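Local structure of DUF3829 family protein (Bacteroides vulgatus, 4YJW) at residues N16-Y21 and N75-N80; Q83-N88 and Q142-I147. The protein is of unknown function but is an all-helical member of the DUF3829 family, probably made with a lipoprotein-type signal peptide. All blocks are in the same frame, centred on the assembly; numbering follows the deposited sequence.

In the fold
Both contacts tie helix 79-111, or the turn just ahead of it, to another long helix, and their centres are 12 Å apart on the same side of the chain's centre. Contact 1 is the more buried and is largely aromatic: helix 10-32 meets Tyr-76 and Phe-77 before the helix starts. Contact 2 lies nearer the middle of the chain and is only partly buried; two antiparallel helices pack aliphatic side chains there, with the amide of Asn-88, partly exposed, set among them. Leu-85 joins the two, since its CB touches Tyr-21 OH of contact 1 and its CD1 touches Phe-77 CE2, while its CD2 faces Ile-144 and Ile-147 in contact 2.

Contact 1 of 2, residues N16-Y21 and N75-N80; sequences NEVMKY and NYFSEN
Phe-77 drives its ring edge into the face of Tyr-21, a T-shaped pair with centroids 5.0 Å apart and planes at 76°. Phe-77 CE2 stands over the centre of the Tyr-21 ring, and Phe-77 CZ comes within 3.7 Å of Tyr-21 CD1. Tyr-21 has its CG anti to the backbone N (chi1 -169°), which swings the ring off helix 10-32 to receive this edge. The second tight spot is a CH-pi contact: Glu-17 CB sits 3.7 Å from the centroid of the Tyr-76 ring, only 13° off the ring normal. CG of Tyr-76 stands between its backbone N and carbonyl carbon, and the ring then lies flat against this helix turn. Val-18 CG2 fills in beside both rings, 3.8 Å from Tyr-76 CD1 and 4.3 Å from Phe-77 CE1. Tyr-76 CD1 in turn lies over one face of Phe-77, offset toward the rim, so the two neighbours in sequence brace each other as they meet the helix.

Packing gives way to solvent at the carboxylate of Glu-17 and along the exposed Lys-20. The Glu-17 chain bends at chi2, and OE2 takes a salt bridge from Lys-20 NZ at 2.8 Å, one turn on, with the end of the lysine leading away from Tyr-76 and Phe-77. Tyr-21 OH is hydrogen-bonded to Val-70 O near the end of helix 64-71, whose Phe-69 touches both tyrosines. With an alanine in place of Tyr-21, the Phe-77 edge would probably face a gap and the carbonyl of Val-70 would lose its hydroxyl partner. Helix 121-159 covers Val-18 through Ile-151 and Tyr-21 through Leu-148; beyond Phe-77, Ser-78 OG caps Asp-81 N and helix 79-111 begins.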
loop_
_atom_site.group_PDB
_atom_site.type_symbol
_atom_site.label_atom_id
_atom_site.label_comp_id
_atom_site.label_asym_id
_atom_site.label_seq_id
_atom_site.Cartn_x
_atom_site.Cartn_y
_atom_site.Cartn_z
ATOM N N ASN A 16 20.146 8.388 13.063
ATOM C CA ASN A 16 20.348 8.672 11.643
ATOM C C ASN A 16 19.640 7.636 10.788
ATOM O O ASN A 16 19.118 7.983 9.725
ATOM C CB ASN A 16 21.831 8.723 11.291
ATOM C CG ASN A 16 22.494 10.008 11.707
ATOM O OD1 ASN A 16 21.916 11.104 11.592
ATOM N ND2 ASN A 16 23.738 9.901 12.174
ATOM N N GLU A 17 19.611 6.373 11.248
ATOM C CA GLU A 17 18.930 5.295 10.522
ATOM C C GLU A 17 17.426 5.497 10.611
ATOM O O GLU A 17 16.727 5.248 9.636
ATOM C CB GLU A 17 19.329 3.890 11.029
ATOM C CG GLU A 17 20.798 3.538 10.785
ATOM C CD GLU A 17 21.246 3.648 9.336
ATOM O OE1 GLU A 17 20.595 3.037 8.456
ATOM O OE2 GLU A 17 22.208 4.406 9.077
ATOM N N VAL A 18 16.913 5.954 11.771
ATOM C CA VAL A 18 15.473 6.242 11.890
ATOM C C VAL A 18 15.088 7.311 10.848
ATOM O O VAL A 18 14.086 7.143 10.153
ATOM C CB VAL A 18 15.093 6.680 13.336
ATOM C CG1 VAL A 18 13.651 7.201 13.402
ATOM C CG2 VAL A 18 15.286 5.523 14.317
HETATM N N MSE A 19 15.905 8.376 10.703
HETATM C CA MSE A 19 15.623 9.443 9.722
HETATM C C MSE A 19 15.609 8.891 8.281
HETATM O O MSE A 19 14.758 9.283 7.480
HETATM C CB MSE A 19 16.644 10.600 9.842
HETATM C CG MSE A 19 16.597 11.333 11.187
HETATM SE SE MSE A 19 14.789 11.804 11.781
HETATM C CE MSE A 19 14.208 12.904 10.292
ATOM N N LYS A 20 16.527 7.967 7.967
ATOM C CA LYS A 20 16.602 7.346 6.630
ATOM C C LYS A 20 15.332 6.542 6.385
ATOM O O LYS A 20 14.723 6.662 5.318
ATOM C CB LYS A 20 17.848 6.470 6.471
ATOM C CG LYS A 20 19.177 7.246 6.556
ATOM C CD LYS A 20 20.385 6.281 6.443
ATOM C CE LYS A 20 21.679 7.008 6.733
ATOM N NZ LYS A 20 22.834 6.061 6.844
ATOM N N TYR A 21 14.918 5.752 7.393
ATOM C CA TYR A 21 13.713 4.925 7.322
ATOM C C TYR A 21 12.472 5.799 7.130
ATOM O O TYR A 21 11.625 5.495 6.287
ATOM C CB TYR A 21 13.588 4.052 8.584
ATOM C CG TYR A 21 12.517 2.985 8.458
ATOM C CD1 TYR A 21 11.181 3.273 8.743
ATOM C CD2 TYR A 21 12.846 1.673 8.130
ATOM C CE1 TYR A 21 10.190 2.299 8.635
ATOM C CE2 TYR A 21 11.863 0.683 8.039
ATOM C CZ TYR A 21 10.537 1.004 8.294
ATOM O OH TYR A 21 9.540 0.059 8.213
ATOM N N ASN A 75 17.084 -3.219 14.158
ATOM C CA ASN A 75 16.988 -3.386 15.610
ATOM C C ASN A 75 17.140 -2.039 16.351
ATOM O O ASN A 75 17.115 -2.018 17.584
ATOM C CB ASN A 75 17.994 -4.437 16.125
ATOM C CG ASN A 75 19.437 -4.254 15.706
ATOM O OD1 ASN A 75 19.894 -3.158 15.367
ATOM N ND2 ASN A 75 20.202 -5.333 15.762
ATOM N N TYR A 76 17.244 -0.910 15.607
ATOM C CA TYR A 76 17.301 0.440 16.193
ATOM C C TYR A 76 15.886 0.772 16.707
ATOM O O TYR A 76 15.741 1.490 17.694
ATOM C CB TYR A 76 17.845 1.521 15.225
ATOM C CG TYR A 76 17.443 1.381 13.778
ATOM C CD1 TYR A 76 16.288 1.984 13.292
ATOM C CD2 TYR A 76 18.252 0.702 12.873
ATOM C CE1 TYR A 76 15.924 1.873 11.954
ATOM C CE2 TYR A 76 17.877 0.551 11.542
ATOM C CZ TYR A 76 16.713 1.141 11.084
ATOM O OH TYR A 76 16.331 0.977 9.771
ATOM N N PHE A 77 14.844 0.179 16.080
ATOM C CA PHE A 77 13.472 0.277 16.567
ATOM C C PHE A 77 13.296 -0.744 17.662
ATOM O O PHE A 77 13.916 -1.811 17.596
ATOM C CB PHE A 77 12.452 -0.009 15.448
ATOM C CG PHE A 77 12.356 1.005 14.335
ATOM C CD1 PHE A 77 11.831 2.273 14.568
ATOM C CD2 PHE A 77 12.752 0.683 13.046
ATOM C CE1 PHE A 77 11.712 3.201 13.525
ATOM C CE2 PHE A 77 12.621 1.608 12.004
ATOM C CZ PHE A 77 12.116 2.863 12.255
ATOM N N SER A 78 12.404 -0.476 18.622
ATOM C CA SER A 78 12.059 -1.449 19.652
ATOM C C SER A 78 11.483 -2.681 18.967
ATOM O O SER A 78 10.957 -2.554 17.854
ATOM C CB SER A 78 11.042 -0.854 20.620
ATOM O OG SER A 78 9.765 -0.759 20.006
ATOM N N GLU A 79 11.561 -3.854 19.610
ATOM C CA GLU A 79 11.026 -5.088 19.035
ATOM C C GLU A 79 9.541 -4.918 18.684
ATOM O O GLU A 79 9.120 -5.373 17.619
ATOM C CB GLU A 79 11.257 -6.291 19.981
ATOM C CG GLU A 79 10.763 -7.642 19.465
ATOM C CD GLU A 79 11.186 -8.114 18.081
ATOM O OE1 GLU A 79 12.179 -7.588 17.529
ATOM O OE2 GLU A 79 10.528 -9.042 17.559
ATOM N N ASN A 80 8.768 -4.209 19.538
ATOM C CA ASN A 80 7.351 -3.966 19.277
ATOM C C ASN A 80 7.145 -3.111 18.020
ATOM O O ASN A 80 6.360 -3.494 17.152
ATOM C CB ASN A 80 6.681 -3.303 20.472
ATOM C CG ASN A 80 5.185 -3.212 20.324
ATOM O OD1 ASN A 80 4.476 -4.221 20.223
ATOM N ND2 ASN A 80 4.676 -1.992 20.273
#

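Contact 2 of 2, residues Q83-N88 and Q142-I147; sequences QNLKEN and QVIFDI
Asn-88 offers one face of its amide to Val-143, whose CG1 lies above the group at 3.4 Å from Asn-88 ND2 and nearly as close to Asn-88 OD1. The edge is used differently: ND2 donates to Asn-84 O one turn back, a bond of 2.8 Å with an N-H...O angle of 161° and the acceptor nearly in the amide plane. Asn-84 O also accepts the ordinary helical bond from Asn-88 N, and the two donors reach it from opposite faces of its plane. This grip fixes the rotation of the amide, so the valine methyl meets a flat surface held in place. The second flat pair stays on helix 121-159, where Gln-142 NE2 bonds Asp-146 OD1 at 2.8 Å; the donor comes from above the carboxylate plane, while the oxygen lies close to the plane of the glutamine amide.

Aliphatic carbon does the rest. Leu-85 and Ile-147 lie alongside one another, pointing opposite ways, with Leu-85 CG 3.9 Å from Ile-147 CG2, and Leu-85 CD2 reaches Ile-144 CG2 at 4.0 Å. With chi2 at 158°, the chain of Ile-147 is extended and carries CD1 to Asn-84 CB at 3.7 Å. Ile-144 turns its CG1 branch to Asn-88 CB, 3.8 Å away.

The short helical segments run nearly antiparallel, at 160° with axes 9.8 Å apart, as expected of neighbouring long helices in a bundle. Helix 10-32 closes the inner side, its Leu-29 touching Ile-144, and Leu-148 of helix 121-159 packs on Leu-85. Tyr-89 of helix 79-111 also packs on Ile-144, and Tyr-140 of helix 121-159 flanks Asn-88.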
loop_
_atom_site.group_PDB
_atom_site.type_symbol
_atom_site.label_atom_id
_atom_site.label_comp_id
_atom_site.label_asym_id
_atom_site.label_seq_id
_atom_site.Cartn_x
_atom_site.Cartn_y
_atom_site.Cartn_z
ATOM N N GLN A 83 8.153 -5.030 14.820
ATOM C CA GLN A 83 7.123 -6.001 14.426
ATOM C C GLN A 83 5.905 -5.314 13.792
ATOM O O GLN A 83 5.410 -5.769 12.753
ATOM C CB GLN A 83 6.682 -6.867 15.611
ATOM C CG GLN A 83 7.711 -7.936 16.015
ATOM C CD GLN A 83 8.227 -8.774 14.859
ATOM O OE1 GLN A 83 7.467 -9.385 14.094
ATOM N NE2 GLN A 83 9.540 -8.807 14.704
ATOM N N ASN A 84 5.433 -4.219 14.397
ATOM C CA ASN A 84 4.288 -3.481 13.856
ATOM C C ASN A 84 4.610 -2.864 12.485
ATOM O O ASN A 84 3.753 -2.911 11.603
ATOM C CB ASN A 84 3.812 -2.429 14.840
ATOM C CG ASN A 84 3.145 -3.056 16.053
ATOM O OD1 ASN A 84 2.639 -4.186 16.010
ATOM N ND2 ASN A 84 3.151 -2.358 17.170
ATOM N N LEU A 85 5.830 -2.325 12.288
ATOM C CA LEU A 85 6.207 -1.768 10.975
ATOM C C LEU A 85 6.311 -2.881 9.925
ATOM O O LEU A 85 5.783 -2.741 8.820
ATOM C CB LEU A 85 7.538 -0.993 11.055
ATOM C CG LEU A 85 7.492 0.366 11.777
ATOM C CD1 LEU A 85 8.902 0.797 12.192
ATOM C CD2 LEU A 85 6.827 1.443 10.898
ATOM N N LYS A 86 6.949 -4.002 10.282
ATOM C CA LYS A 86 7.120 -5.137 9.364
ATOM C C LYS A 86 5.755 -5.712 8.946
ATOM O O LYS A 86 5.539 -5.964 7.759
ATOM C CB LYS A 86 7.976 -6.229 10.034
ATOM C CG LYS A 86 8.625 -7.218 9.083
ATOM C CD LYS A 86 9.454 -8.245 9.870
ATOM C CE LYS A 86 10.276 -9.159 8.990
ATOM N NZ LYS A 86 9.437 -10.078 8.174
ATOM N N GLU A 87 4.836 -5.881 9.913
ATOM C CA GLU A 87 3.494 -6.418 9.663
ATOM C C GLU A 87 2.682 -5.494 8.749
ATOM O O GLU A 87 2.118 -5.960 7.757
ATOM C CB GLU A 87 2.749 -6.632 10.992
ATOM C CG GLU A 87 1.476 -7.456 10.870
ATOM C CD GLU A 87 0.586 -7.451 12.100
ATOM O OE1 GLU A 87 1.106 -7.277 13.227
ATOM O OE2 GLU A 87 -0.640 -7.640 11.932
ATOM N N ASN A 88 2.619 -4.198 9.074
ATOM C CA ASN A 88 1.830 -3.240 8.286
ATOM C C ASN A 88 2.354 -3.083 6.855
ATOM O O ASN A 88 1.544 -3.012 5.922
ATOM C CB ASN A 88 1.734 -1.898 9.000
ATOM C CG ASN A 88 0.683 -1.943 10.080
ATOM O OD1 ASN A 88 -0.514 -1.828 9.805
ATOM N ND2 ASN A 88 1.092 -2.134 11.338
ATOM N N GLN A 142 -1.540 5.083 7.079
ATOM C CA GLN A 142 -1.688 5.952 8.254
ATOM C C GLN A 142 -1.075 5.296 9.499
ATOM O O GLN A 142 -0.399 5.991 10.269
ATOM C CB GLN A 142 -3.167 6.320 8.494
ATOM C CG GLN A 142 -3.355 7.454 9.519
ATOM C CD GLN A 142 -2.663 8.736 9.103
ATOM O OE1 GLN A 142 -3.038 9.381 8.117
ATOM N NE2 GLN A 142 -1.628 9.131 9.843
ATOM N N VAL A 143 -1.291 3.970 9.698
ATOM C CA VAL A 143 -0.700 3.250 10.837
ATOM C C VAL A 143 0.842 3.398 10.821
ATOM O O VAL A 143 1.427 3.669 11.876
ATOM C CB VAL A 143 -1.124 1.765 10.895
ATOM C CG1 VAL A 143 -0.236 0.979 11.866
ATOM C CG2 VAL A 143 -2.590 1.638 11.300
ATOM N N ILE A 144 1.486 3.232 9.642
ATOM C CA ILE A 144 2.963 3.350 9.521
ATOM C C ILE A 144 3.422 4.765 9.933
ATOM O O ILE A 144 4.339 4.879 10.749
ATOM C CB ILE A 144 3.454 2.961 8.099
ATOM C CG1 ILE A 144 3.246 1.433 7.888
ATOM C CG2 ILE A 144 4.937 3.358 7.888
ATOM C CD1 ILE A 144 3.190 0.962 6.431
ATOM N N PHE A 145 2.773 5.824 9.402
ATOM C CA PHE A 145 3.122 7.201 9.789
ATOM C C PHE A 145 2.901 7.430 11.282
ATOM O O PHE A 145 3.742 8.069 11.933
ATOM C CB PHE A 145 2.321 8.237 8.978
ATOM C CG PHE A 145 2.767 8.359 7.537
ATOM C CD1 PHE A 145 4.118 8.482 7.216
ATOM C CD2 PHE A 145 1.834 8.404 6.506
ATOM C CE1 PHE A 145 4.533 8.570 5.885
ATOM C CE2 PHE A 145 2.248 8.521 5.176
ATOM C CZ PHE A 145 3.593 8.596 4.872
ATOM N N ASP A 146 1.816 6.859 11.848
ATOM C CA ASP A 146 1.522 7.032 13.285
ATOM C C ASP A 146 2.545 6.345 14.182
ATOM O O ASP A 146 2.842 6.869 15.263
ATOM C CB ASP A 146 0.108 6.563 13.631
ATOM C CG ASP A 146 -0.965 7.432 13.003
ATOM O OD1 ASP A 146 -0.611 8.476 12.394
ATOM O OD2 ASP A 146 -2.144 7.041 13.060
ATOM N N ILE A 147 3.109 5.202 13.750
ATOM C CA ILE A 147 4.176 4.543 14.523
ATOM C C ILE A 147 5.446 5.410 14.473
ATOM O O ILE A 147 6.143 5.580 15.475
ATOM C CB ILE A 147 4.481 3.104 13.968
ATOM C CG1 ILE A 147 3.319 2.128 14.222
ATOM C CG2 ILE A 147 5.802 2.535 14.538
ATOM C CD1 ILE A 147 3.311 0.922 13.263
#